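PDB 3L3S: enoyl-CoA hydratase/isomerase family protein from Ruegeria pomeroyi, which belongs to the crotonase superfamily and probably acts as a hydro-lyase on acyl-CoA substrates in fatty acid metabolism. Local coordinates for residues V51-V55 and A202-A206; L30-I35 and D88-C93; S132-F137 and Y174-A179. All coordinates share one frame; numbering follows the deposited sequence.

Contact 1 of 3, residues V51-V55 and A202-A206; sequences VHVLV and AGALA
Val53 sets its two methyl branches over the helix 202-206, CG1 against the CB of Leu205 and CG2 against the methyl of Ala206. The side chains of Val53 and Leu205 cross obliquely, with 3.7 Å between Val53 CG1 and Leu205 CB. With CG1 anti to the carbonyl carbon (chi1 -73°), CG2 falls between the backbone N and that carbon, and from there it also reaches the backbone, lying 3.3 Å from Ala202 O. Two residues along the strand, on the same face, Val55 CG2 meets Ala202 CB at 4.0 Å, while Leu54 points away from the helix and packs on Leu18 and Ala45. Small alanines let strand and helix approach closely: their axes come within 8.7 Å and run nearly antiparallel, at 163°. This is the packing of a helix on one face of the central sheet of a crotonase fold.

Just before the strand, His52 gives the contact its polar bond. Its ND1 donates to Ala206 O over 2.9 Å in a nearly straight line, approaching a lone pair in the carbonyl plane, with the oxygen almost in the plane of the imidazole. The CB of His52 adds a contact of 3.9 Å with Ala206 CB, and Gln210 and Arg214 of the next helix also touch this residue. Replacing the histidine by an alanine removes the imidazole, which would probably leave Ala206 O without this donor and open a gap beside Gln210 and Arg214.

Ala206 lies near the C-terminal end of helix 194-207, and the bond to its carbonyl pins that end to the start of strand 53-58. Because ND1 is the donor it carries a proton, and the partial negative charge at this end of the helix would probably favour the proton staying on ND1.

Contact 2 of 3, residues L30-I35 and D88-C93; sequences LSRAMI and DLFEAC
Arg32 NE donates to Asp88 OD2 at 2.9 Å, a salt bridge made through a single N-H. The bond is bent, 140° at the hydrogen; the oxygen lies close to the guanidinium plane but is met on its syn side from well out of the carboxylate plane. The arginine chain starts anti to the backbone N and then bends at CG (chi2 56°), which swings the guanidinium across the helix 88-93 and brings NE to the acid. Ala92 CB sits over the centre of one guanidinium face, 3.6 Å from CZ of Arg32, so the charged group is bonded at its edge and backed by a methyl.

Below this polar layer the packing is mostly aliphatic. Ile35 sends CD1 between Leu89 and Cys93, at 3.9 Å from both Leu89 CD1 and Cys93 CB, while Ile35 CG2 rests on the carbonyl oxygen of Ala92, 3.5 Å from O, with the Ala92 methyl farther off. Leu89 CD1 also lies against the backbone N of Arg32. Ser31 is the N-cap of helix 32-45, though the bond from Met34 N to its OG is weak.

The contact thus joins the first turn of helix 32-45 to helix 84-101, which on another side presents Phe90 to Phe243 of the third subunit. With an apolar core beneath and an ion pair at the solvent-facing margin, cohesion probably comes mainly from the buried side chains, and the salt bridge chiefly fixes how the arginine lies over Ala92.

Contact 3 of 3, residues S132-F137 and Y174-A179; sequences SPAARF and YDADWA
Phe137 and Tyr174 form a single antiparallel beta bridge, a hydrogen-bonded pair that ties the start of strand 137-138 in the crotonase fold to the residues just before helix 176-182. Two backbone bonds make it: Phe137 N to Tyr174 O at 2.8 Å, and Tyr174 N to Phe137 O at 2.9 Å. Tyr174 O also receives a CA-H...O contact from Arg136. Just before the helix, Asp175 is the N-cap: its OD1 accepts from Trp178 N, met from above the carboxylate plane. The type I turn from Ser132 to Ala135 brings the carbonyl oxygens of Ser132 and Pro133 against the methyl of Ala176, with Pro133 O 3.5 Å from Ala176 CB.

The aromatic pair on the helix side belongs to the same junction. Tyr174 CD1 lies above the centre of one face of the Trp178 indole, and Tyr174 OH bonds to Glu166 of helix 161-170, whereas the edge of the tyrosine ring faces Phe137 O.

Apolar packing centres on the ring of Phe137. Its CG stands anti to the carbonyl carbon (chi1 -51°), which directs CD2 and CE2 toward the start of the helix; there Asp175 O and Ala176 CA lie at the ring edge. Leu120 and Met123 of helix 118-124 and Met167 of helix 161-170 also pack on the ring. Phe137 CE2 meets the methyl of Ala179 obliquely, at 3.5 Å from CB.

From the N terminus, residues 30-35 come first and open contact 2; the chain then runs through helix 32-45 into residues 51-55, where contact 1 opens. Contact 2 closes at 88-93, before contact 1 has found its partner, so these two loops cross. Contact 3 opens at 132-137 and closes at 174-179, nested inside the long loop that contact 1 shuts at 202-206; contacts 2 and 3 follow in series. The three centres are about 25 to 26 Å apart and none touches another. Contact 1 fastens a late helix to the six-stranded sheet, contact 2 pairs two early helices, and contact 3 joins the edge of the three-stranded sheet to helix 176-182.

Contact 1 of 3, residues V51-V55 and A202-A206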
ATOM      1  N   VAL B  51      -1.555  32.553  -2.257  1.00 32.00           N
ATOM      2  CA  VAL B  51      -2.156  31.290  -1.824  1.00 31.42           C
ATOM      3  C   VAL B  51      -1.042  30.251  -1.670  1.00 29.43           C
ATOM      4  O   VAL B  51      -0.413  29.856  -2.650  1.00 31.16           O
ATOM      5  CB  VAL B  51      -3.200  30.782  -2.850  1.00 32.02           C
ATOM      6  CG1 VAL B  51      -3.744  29.397  -2.445  1.00 30.24           C
ATOM      7  CG2 VAL B  51      -4.336  31.790  -2.976  1.00 33.09           C
ATOM      8  N   HIS B  52      -0.800  29.831  -0.434  1.00 27.80           N
ATOM      9  CA  HIS B  52       0.239  28.852  -0.144  1.00 27.92           C
ATOM     10  C   HIS B  52      -0.331  27.455   0.091  1.00 28.94           C
ATOM     11  O   HIS B  52       0.265  26.464  -0.323  1.00 29.44           O
ATOM     12  CB  HIS B  52       1.067  29.286   1.072  1.00 26.98           C
ATOM     13  CG  HIS B  52       1.875  30.540   0.871  1.00 27.27           C
ATOM     14  ND1 HIS B  52       2.752  31.007   1.825  1.00 28.40           N
ATOM     15  CD2 HIS B  52       1.922  31.434  -0.147  1.00 27.04           C
ATOM     16  CE1 HIS B  52       3.296  32.138   1.410  1.00 26.72           C
ATOM     17  NE2 HIS B  52       2.810  32.418   0.215  1.00 28.40           N
ATOM     18  N   VAL B  53      -1.460  27.377   0.798  1.00 29.84           N
ATOM     19  CA  VAL B  53      -2.126  26.103   1.108  1.00 29.02           C
ATOM     20  C   VAL B  53      -3.643  26.169   0.903  1.00 28.94           C
ATOM     21  O   VAL B  53      -4.259  27.224   1.086  1.00 30.10           O
ATOM     22  CB  VAL B  53      -1.824  25.608   2.563  1.00 29.26           C
ATOM     23  CG1 VAL B  53      -0.421  25.100   2.679  1.00 27.47           C
ATOM     24  CG2 VAL B  53      -1.978  26.713   3.546  1.00 32.03           C
ATOM     25  N   LEU B  54      -4.228  25.043   0.499  1.00 27.18           N
ATOM     26  CA  LEU B  54      -5.668  24.934   0.259  1.00 25.99           C
ATOM     27  C   LEU B  54      -6.372  24.078   1.301  1.00 25.42           C
ATOM     28  O   LEU B  54      -5.864  23.021   1.687  1.00 25.11           O
ATOM     29  CB  LEU B  54      -5.955  24.301  -1.110  1.00 27.06           C
ATOM     30  CG  LEU B  54      -5.768  24.954  -2.481  1.00 26.54           C
ATOM     31  CD1 LEU B  54      -6.757  26.069  -2.634  1.00 26.59           C
ATOM     32  CD2 LEU B  54      -4.343  25.425  -2.710  1.00 26.56           C
ATOM     33  N   VAL B  55      -7.522  24.562   1.773  1.00 23.86           N
ATOM     34  CA  VAL B  55      -8.365  23.833   2.726  1.00 22.47           C
ATOM     35  C   VAL B  55      -9.747  23.727   2.079  1.00 22.68           C
ATOM     36  O   VAL B  55     -10.286  24.719   1.608  1.00 20.78           O
ATOM     37  CB  VAL B  55      -8.487  24.521   4.124  1.00 22.51           C
ATOM     38  CG1 VAL B  55      -9.498  23.768   5.004  1.00 21.36           C
ATOM     39  CG2 VAL B  55      -7.129  24.557   4.842  1.00 22.11           C
ATOM     40  N   ALA B 202      -2.286  23.977   8.608  1.00 23.93           N
ATOM     41  CA  ALA B 202      -2.247  24.658   7.316  1.00 23.83           C
ATOM     42  C   ALA B 202      -1.422  25.946   7.417  1.00 24.32           C
ATOM     43  O   ALA B 202      -0.587  26.220   6.544  1.00 22.69           O
ATOM     44  CB  ALA B 202      -3.666  24.968   6.824  1.00 23.59           C
ATOM     45  N   GLY B 203      -1.620  26.683   8.519  1.00 22.15           N
ATOM     46  CA  GLY B 203      -0.901  27.928   8.782  1.00 23.85           C
ATOM     47  C   GLY B 203       0.608  27.763   8.894  1.00 23.94           C
ATOM     48  O   GLY B 203       1.360  28.591   8.373  1.00 25.24           O
ATOM     49  N   ALA B 204       1.035  26.665   9.530  1.00 24.53           N
ATOM     50  CA  ALA B 204       2.450  26.320   9.705  1.00 25.54           C
ATOM     51  C   ALA B 204       3.041  25.896   8.356  1.00 26.25           C
ATOM     52  O   ALA B 204       4.179  26.245   8.050  1.00 26.28           O
ATOM     53  CB  ALA B 204       2.617  25.203  10.734  1.00 26.14           C
ATOM     54  N   LEU B 205       2.234  25.199   7.546  1.00 25.24           N
ATOM     55  CA  LEU B 205       2.624  24.763   6.207  1.00 25.75           C
ATOM     56  C   LEU B 205       2.829  25.969   5.296  1.00 26.86           C
ATOM     57  O   LEU B 205       3.776  25.999   4.503  1.00 28.46           O
ATOM     58  CB  LEU B 205       1.572  23.840   5.594  1.00 25.91           C
ATOM     59  CG  LEU B 205       1.848  22.340   5.538  1.00 25.32           C
ATOM     60  CD1 LEU B 205       0.641  21.649   4.946  1.00 22.40           C
ATOM     61  CD2 LEU B 205       3.095  22.060   4.705  1.00 24.08           C
ATOM     62  N   ALA B 206       1.980  26.982   5.481  1.00 25.86           N
ATOM     63  CA  ALA B 206       2.032  28.235   4.731  1.00 24.84           C
ATOM     64  C   ALA B 206       3.216  29.123   5.138  1.00 24.30           C
ATOM     65  O   ALA B 206       3.696  29.923   4.342  1.00 26.50           O
ATOM     66  CB  ALA B 206       0.726  29.004   4.920  1.00 23.55           C
TER

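Contact 2 of 3, residues L30-I35 and D88-C93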
ATOM      1  N   LEU B  30     -21.877  18.071  -5.823  1.00 31.17           N
ATOM      2  CA  LEU B  30     -20.955  18.327  -6.914  1.00 30.45           C
ATOM      3  C   LEU B  30     -21.736  18.329  -8.226  1.00 30.25           C
ATOM      4  O   LEU B  30     -21.707  17.362  -8.999  1.00 30.51           O
ATOM      5  CB  LEU B  30     -19.819  17.296  -6.938  1.00 29.87           C
ATOM      6  CG  LEU B  30     -18.823  17.367  -5.779  1.00 32.22           C
ATOM      7  CD1 LEU B  30     -18.013  16.110  -5.702  1.00 31.55           C
ATOM      8  CD2 LEU B  30     -17.911  18.559  -5.911  1.00 33.25           C
ATOM      9  N   SER B  31     -22.506  19.401  -8.428  1.00 27.84           N
ATOM     10  CA  SER B  31     -23.266  19.603  -9.660  1.00 27.04           C
ATOM     11  C   SER B  31     -22.240  20.090 -10.700  1.00 27.25           C
ATOM     12  O   SER B  31     -21.069  20.304 -10.356  1.00 26.76           O
ATOM     13  CB  SER B  31     -24.367  20.651  -9.448  1.00 26.52           C
ATOM     14  OG  SER B  31     -23.846  21.915  -9.079  1.00 26.05           O
ATOM     15  N   ARG B  32     -22.657  20.276 -11.951  1.00 25.77           N
ATOM     16  CA  ARG B  32     -21.732  20.740 -12.983  1.00 25.93           C
ATOM     17  C   ARG B  32     -21.208  22.150 -12.685  1.00 27.14           C
ATOM     18  O   ARG B  32     -20.021  22.429 -12.878  1.00 28.39           O
ATOM     19  CB  ARG B  32     -22.382  20.639 -14.368  1.00 24.95           C
ATOM     20  CG  ARG B  32     -21.462  20.958 -15.552  1.00 26.83           C
ATOM     21  CD  ARG B  32     -20.189  20.093 -15.602  1.00 23.46           C
ATOM     22  NE  ARG B  32     -19.212  20.660 -16.528  1.00 19.27           N
ATOM     23  CZ  ARG B  32     -18.312  21.588 -16.208  1.00 18.33           C
ATOM     24  NH1 ARG B  32     -18.239  22.060 -14.972  1.00 18.77           N
ATOM     25  NH2 ARG B  32     -17.496  22.061 -17.136  1.00 17.96           N
ATOM     26  N   ALA B  33     -22.067  22.978 -12.090  1.00 28.00           N
ATOM     27  CA  ALA B  33     -21.726  24.354 -11.729  1.00 27.98           C
ATOM     28  C   ALA B  33     -20.820  24.426 -10.496  1.00 27.05           C
ATOM     29  O   ALA B  33     -20.093  25.401 -10.322  1.00 26.84           O
ATOM     30  CB  ALA B  33     -23.004  25.170 -11.504  1.00 29.04           C
HETATM   31  N   MSE B  34     -20.881  23.394  -9.651  1.00 26.63           N
HETATM   32  CA  MSE B  34     -20.064  23.312  -8.436  1.00 28.07           C
HETATM   33  C   MSE B  34     -18.657  22.843  -8.801  1.00 27.30           C
HETATM   34  O   MSE B  34     -17.671  23.362  -8.274  1.00 26.38           O
HETATM   35  CB  MSE B  34     -20.709  22.376  -7.395  1.00 30.38           C
HETATM   36  CG  MSE B  34     -19.902  22.143  -6.108  1.00 33.02           C
HETATM   37 SE   MSE B  34     -19.656  23.705  -4.965  1.00 39.07          SE
HETATM   38  CE  MSE B  34     -21.097  23.349  -3.711  1.00 38.62           C
ATOM     39  N   ILE B  35     -18.580  21.886  -9.724  1.00 27.58           N
ATOM     40  CA  ILE B  35     -17.312  21.348 -10.215  1.00 28.66           C
ATOM     41  C   ILE B  35     -16.542  22.467 -10.929  1.00 28.26           C
ATOM     42  O   ILE B  35     -15.348  22.622 -10.707  1.00 31.12           O
ATOM     43  CB  ILE B  35     -17.555  20.135 -11.153  1.00 27.86           C
ATOM     44  CG1 ILE B  35     -18.050  18.942 -10.327  1.00 28.21           C
ATOM     45  CG2 ILE B  35     -16.279  19.756 -11.935  1.00 28.76           C
ATOM     46  CD1 ILE B  35     -18.750  17.873 -11.134  1.00 27.08           C
ATOM     47  N   ASP B  88     -20.125  15.099 -20.104  1.00 31.79           N
ATOM     48  CA  ASP B  88     -19.520  16.399 -19.804  1.00 30.71           C
ATOM     49  C   ASP B  88     -19.257  16.507 -18.295  1.00 29.51           C
ATOM     50  O   ASP B  88     -18.194  16.984 -17.879  1.00 30.57           O
ATOM     51  CB  ASP B  88     -20.444  17.533 -20.283  1.00 31.84           C
ATOM     52  CG  ASP B  88     -19.979  18.905 -19.833  1.00 32.90           C
ATOM     53  OD1 ASP B  88     -19.071  19.472 -20.472  1.00 34.46           O
ATOM     54  OD2 ASP B  88     -20.503  19.397 -18.814  1.00 34.39           O
ATOM     55  N   LEU B  89     -20.218  16.013 -17.509  1.00 27.79           N
ATOM     56  CA  LEU B  89     -20.176  16.022 -16.045  1.00 27.05           C
ATOM     57  C   LEU B  89     -18.984  15.252 -15.486  1.00 26.00           C
ATOM     58  O   LEU B  89     -18.171  15.826 -14.770  1.00 24.44           O
ATOM     59  CB  LEU B  89     -21.494  15.464 -15.461  1.00 26.74           C
ATOM     60  CG  LEU B  89     -21.713  15.318 -13.945  1.00 26.44           C
ATOM     61  CD1 LEU B  89     -21.806  16.669 -13.260  1.00 24.62           C
ATOM     62  CD2 LEU B  89     -22.982  14.527 -13.690  1.00 28.95           C
ATOM     63  N   PHE B  90     -18.868  13.982 -15.873  1.00 26.06           N
ATOM     64  CA  PHE B  90     -17.790  13.111 -15.416  1.00 27.05           C
ATOM     65  C   PHE B  90     -16.385  13.472 -15.910  1.00 28.92           C
ATOM     66  O   PHE B  90     -15.425  13.365 -15.138  1.00 28.32           O
ATOM     67  CB  PHE B  90     -18.128  11.642 -15.693  1.00 28.08           C
ATOM     68  CG  PHE B  90     -19.371  11.155 -14.986  1.00 31.22           C
ATOM     69  CD1 PHE B  90     -19.654  11.538 -13.656  1.00 32.47           C
ATOM     70  CD2 PHE B  90     -20.289  10.335 -15.657  1.00 32.92           C
ATOM     71  CE1 PHE B  90     -20.848  11.111 -13.007  1.00 34.51           C
ATOM     72  CE2 PHE B  90     -21.485   9.898 -15.023  1.00 33.89           C
ATOM     73  CZ  PHE B  90     -21.763  10.293 -13.695  1.00 34.79           C
ATOM     74  N   GLU B  91     -16.270  13.929 -17.168  1.00 28.06           N
ATOM     75  CA  GLU B  91     -14.978  14.347 -17.738  1.00 28.89           C
ATOM     76  C   GLU B  91     -14.453  15.607 -17.045  1.00 29.02           C
ATOM     77  O   GLU B  91     -13.239  15.755 -16.834  1.00 28.64           O
ATOM     78  CB  GLU B  91     -15.072  14.568 -19.258  1.00 29.78           C
ATOM     79  CG  GLU B  91     -15.009  13.267 -20.080  1.00 30.47           C
ATOM     80  CD  GLU B  91     -15.406  13.416 -21.557  1.00 31.53           C
ATOM     81  OE1 GLU B  91     -15.475  12.370 -22.235  1.00 32.25           O
ATOM     82  OE2 GLU B  91     -15.659  14.543 -22.047  1.00 31.23           O
ATOM     83  N   ALA B  92     -15.383  16.475 -16.636  1.00 27.87           N
ATOM     84  CA  ALA B  92     -15.043  17.710 -15.933  1.00 27.42           C
ATOM     85  C   ALA B  92     -14.737  17.403 -14.475  1.00 26.31           C
ATOM     86  O   ALA B  92     -13.891  18.066 -13.865  1.00 26.58           O
ATOM     87  CB  ALA B  92     -16.164  18.705 -16.032  1.00 25.54           C
ATOM     88  N   CYS B  93     -15.413  16.387 -13.934  1.00 23.88           N
ATOM     89  CA  CYS B  93     -15.198  15.966 -12.553  1.00 28.42           C
ATOM     90  C   CYS B  93     -13.828  15.310 -12.431  1.00 28.02           C
ATOM     91  O   CYS B  93     -13.105  15.589 -11.486  1.00 29.27           O
ATOM     92  CB  CYS B  93     -16.277  14.994 -12.082  1.00 29.77           C
ATOM     93  SG  CYS B  93     -16.010  14.428 -10.395  1.00 37.68           S
TER

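Contact 3 of 3, residues S132-F137 and Y174-A179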
ATOM      1  N   SER B 132     -13.732  14.220  12.356  1.00 22.58           N
ATOM      2  CA  SER B 132     -14.301  14.224  13.707  1.00 22.11           C
ATOM      3  C   SER B 132     -14.769  12.776  13.892  1.00 22.72           C
ATOM      4  O   SER B 132     -14.832  12.041  12.905  1.00 23.31           O
ATOM      5  CB  SER B 132     -15.501  15.193  13.776  1.00 21.83           C
ATOM      6  OG  SER B 132     -16.704  14.628  13.260  1.00 22.57           O
ATOM      7  N   PRO B 133     -15.074  12.335  15.140  1.00 23.52           N
ATOM      8  CA  PRO B 133     -15.531  10.946  15.314  1.00 23.68           C
ATOM      9  C   PRO B 133     -16.836  10.549  14.628  1.00 23.44           C
ATOM     10  O   PRO B 133     -16.982   9.399  14.223  1.00 26.44           O
ATOM     11  CB  PRO B 133     -15.627  10.810  16.825  1.00 22.46           C
ATOM     12  CG  PRO B 133     -14.490  11.617  17.275  1.00 22.87           C
ATOM     13  CD  PRO B 133     -14.666  12.878  16.450  1.00 23.54           C
ATOM     14  N   ALA B 134     -17.732  11.516  14.429  1.00 25.35           N
ATOM     15  CA  ALA B 134     -19.029  11.288  13.780  1.00 26.17           C
ATOM     16  C   ALA B 134     -18.974  11.117  12.252  1.00 27.18           C
ATOM     17  O   ALA B 134     -19.985  10.791  11.621  1.00 28.44           O
ATOM     18  CB  ALA B 134     -19.980  12.411  14.133  1.00 28.43           C
ATOM     19  N   ALA B 135     -17.789  11.309  11.674  1.00 25.83           N
ATOM     20  CA  ALA B 135     -17.592  11.195  10.233  1.00 26.55           C
ATOM     21  C   ALA B 135     -17.736   9.774   9.686  1.00 26.22           C
ATOM     22  O   ALA B 135     -17.102   8.834  10.182  1.00 27.01           O
ATOM     23  CB  ALA B 135     -16.246  11.793   9.829  1.00 24.53           C
ATOM     24  N   ARG B 136     -18.645   9.628   8.720  1.00 26.43           N
ATOM     25  CA  ARG B 136     -18.911   8.350   8.065  1.00 26.83           C
ATOM     26  C   ARG B 136     -18.472   8.429   6.607  1.00 26.57           C
ATOM     27  O   ARG B 136     -18.367   9.516   6.034  1.00 27.55           O
ATOM     28  CB  ARG B 136     -20.370   7.928   8.211  1.00 29.61           C
ATOM     29  CG  ARG B 136     -20.778   7.584   9.653  1.00 32.66           C
ATOM     30  CD  ARG B 136     -22.279   7.318   9.777  1.00 37.71           C
ATOM     31  NE  ARG B 136     -23.086   8.308   9.051  1.00 41.66           N
ATOM     32  CZ  ARG B 136     -23.753   9.319   9.603  1.00 44.70           C
ATOM     33  NH1 ARG B 136     -23.740   9.516  10.920  1.00 46.76           N
ATOM     34  NH2 ARG B 136     -24.438  10.146   8.823  1.00 46.25           N
ATOM     35  N   PHE B 137     -18.086   7.280   6.057  1.00 24.46           N
ATOM     36  CA  PHE B 137     -17.547   7.198   4.700  1.00 23.74           C
ATOM     37  C   PHE B 137     -18.246   6.121   3.893  1.00 24.10           C
ATOM     38  O   PHE B 137     -18.426   4.995   4.364  1.00 25.44           O
ATOM     39  CB  PHE B 137     -16.027   6.937   4.769  1.00 20.24           C
ATOM     40  CG  PHE B 137     -15.291   7.891   5.679  1.00 19.16           C
ATOM     41  CD1 PHE B 137     -14.821   9.121   5.193  1.00 18.14           C
ATOM     42  CD2 PHE B 137     -15.146   7.607   7.052  1.00 16.29           C
ATOM     43  CE1 PHE B 137     -14.216  10.065   6.063  1.00 18.61           C
ATOM     44  CE2 PHE B 137     -14.552   8.541   7.930  1.00 16.90           C
ATOM     45  CZ  PHE B 137     -14.085   9.766   7.441  1.00 17.91           C
ATOM     46  N   TYR B 174     -18.874   3.303   6.619  1.00 28.44           N
ATOM     47  CA  TYR B 174     -17.788   3.007   7.546  1.00 26.08           C
ATOM     48  C   TYR B 174     -17.528   4.209   8.423  1.00 26.02           C
ATOM     49  O   TYR B 174     -17.598   5.339   7.944  1.00 24.37           O
ATOM     50  CB  TYR B 174     -16.531   2.660   6.756  1.00 24.40           C
ATOM     51  CG  TYR B 174     -16.640   1.388   5.940  1.00 23.61           C
ATOM     52  CD1 TYR B 174     -16.219   0.151   6.471  1.00 23.46           C
ATOM     53  CD2 TYR B 174     -17.155   1.410   4.630  1.00 23.15           C
ATOM     54  CE1 TYR B 174     -16.301  -1.039   5.713  1.00 21.82           C
ATOM     55  CE2 TYR B 174     -17.246   0.228   3.865  1.00 22.33           C
ATOM     56  CZ  TYR B 174     -16.814  -0.987   4.417  1.00 21.85           C
ATOM     57  OH  TYR B 174     -16.897  -2.133   3.683  1.00 24.86           O
ATOM     58  N   ASP B 175     -17.186   3.961   9.689  1.00 26.86           N
ATOM     59  CA  ASP B 175     -16.926   5.033  10.658  1.00 28.64           C
ATOM     60  C   ASP B 175     -15.534   5.675  10.553  1.00 28.95           C
ATOM     61  O   ASP B 175     -14.738   5.302   9.690  1.00 32.81           O
ATOM     62  CB  ASP B 175     -17.243   4.567  12.106  1.00 27.75           C
ATOM     63  CG  ASP B 175     -16.413   3.350  12.575  1.00 30.42           C
ATOM     64  OD1 ASP B 175     -15.584   2.809  11.814  1.00 33.10           O
ATOM     65  OD2 ASP B 175     -16.598   2.929  13.739  1.00 30.81           O
ATOM     66  N   ALA B 176     -15.257   6.635  11.434  1.00 27.82           N
ATOM     67  CA  ALA B 176     -13.978   7.343  11.476  1.00 27.45           C
ATOM     68  C   ALA B 176     -12.804   6.466  11.905  1.00 27.58           C
ATOM     69  O   ALA B 176     -11.685   6.636  11.408  1.00 27.62           O
ATOM     70  CB  ALA B 176     -14.080   8.559  12.383  1.00 27.33           C
ATOM     71  N   ASP B 177     -13.072   5.526  12.812  1.00 27.37           N
ATOM     72  CA  ASP B 177     -12.056   4.613  13.323  1.00 26.49           C
ATOM     73  C   ASP B 177     -11.497   3.670  12.269  1.00 26.15           C
ATOM     74  O   ASP B 177     -10.281   3.475  12.206  1.00 26.44           O
ATOM     75  CB  ASP B 177     -12.572   3.838  14.533  1.00 23.73           C
ATOM     76  CG  ASP B 177     -12.653   4.698  15.781  1.00 28.08           C
ATOM     77  OD1 ASP B 177     -13.695   4.654  16.469  1.00 30.78           O
ATOM     78  OD2 ASP B 177     -11.678   5.416  16.086  1.00 27.96           O
ATOM     79  N   TRP B 178     -12.377   3.171  11.396  1.00 25.46           N
ATOM     80  CA  TRP B 178     -12.009   2.255  10.314  1.00 25.48           C
ATOM     81  C   TRP B 178     -11.188   3.041   9.304  1.00 24.60           C
ATOM     82  O   TRP B 178     -10.221   2.528   8.759  1.00 22.12           O
ATOM     83  CB  TRP B 178     -13.273   1.681   9.641  1.00 27.37           C
ATOM     84  CG  TRP B 178     -13.041   0.653   8.545  1.00 31.38           C
ATOM     85  CD1 TRP B 178     -12.979  -0.706   8.697  1.00 33.35           C
ATOM     86  CD2 TRP B 178     -12.846   0.908   7.145  1.00 32.08           C
ATOM     87  NE1 TRP B 178     -12.754  -1.312   7.483  1.00 33.77           N
ATOM     88  CE2 TRP B 178     -12.668  -0.350   6.512  1.00 32.90           C
ATOM     89  CE3 TRP B 178     -12.806   2.081   6.357  1.00 33.76           C
ATOM     90  CZ2 TRP B 178     -12.449  -0.472   5.117  1.00 34.52           C
ATOM     91  CZ3 TRP B 178     -12.587   1.965   4.966  1.00 32.46           C
ATOM     92  CH2 TRP B 178     -12.412   0.691   4.365  1.00 32.88           C
ATOM     93  N   ALA B 179     -11.613   4.280   9.060  1.00 23.71           N
ATOM     94  CA  ALA B 179     -10.960   5.186   8.123  1.00 24.46           C
ATOM     95  C   ALA B 179      -9.557   5.579   8.551  1.00 24.75           C
ATOM     96  O   ALA B 179      -8.679   5.744   7.705  1.00 25.77           O
ATOM     97  CB  ALA B 179     -11.790   6.409   7.914  1.00 23.53           C
TER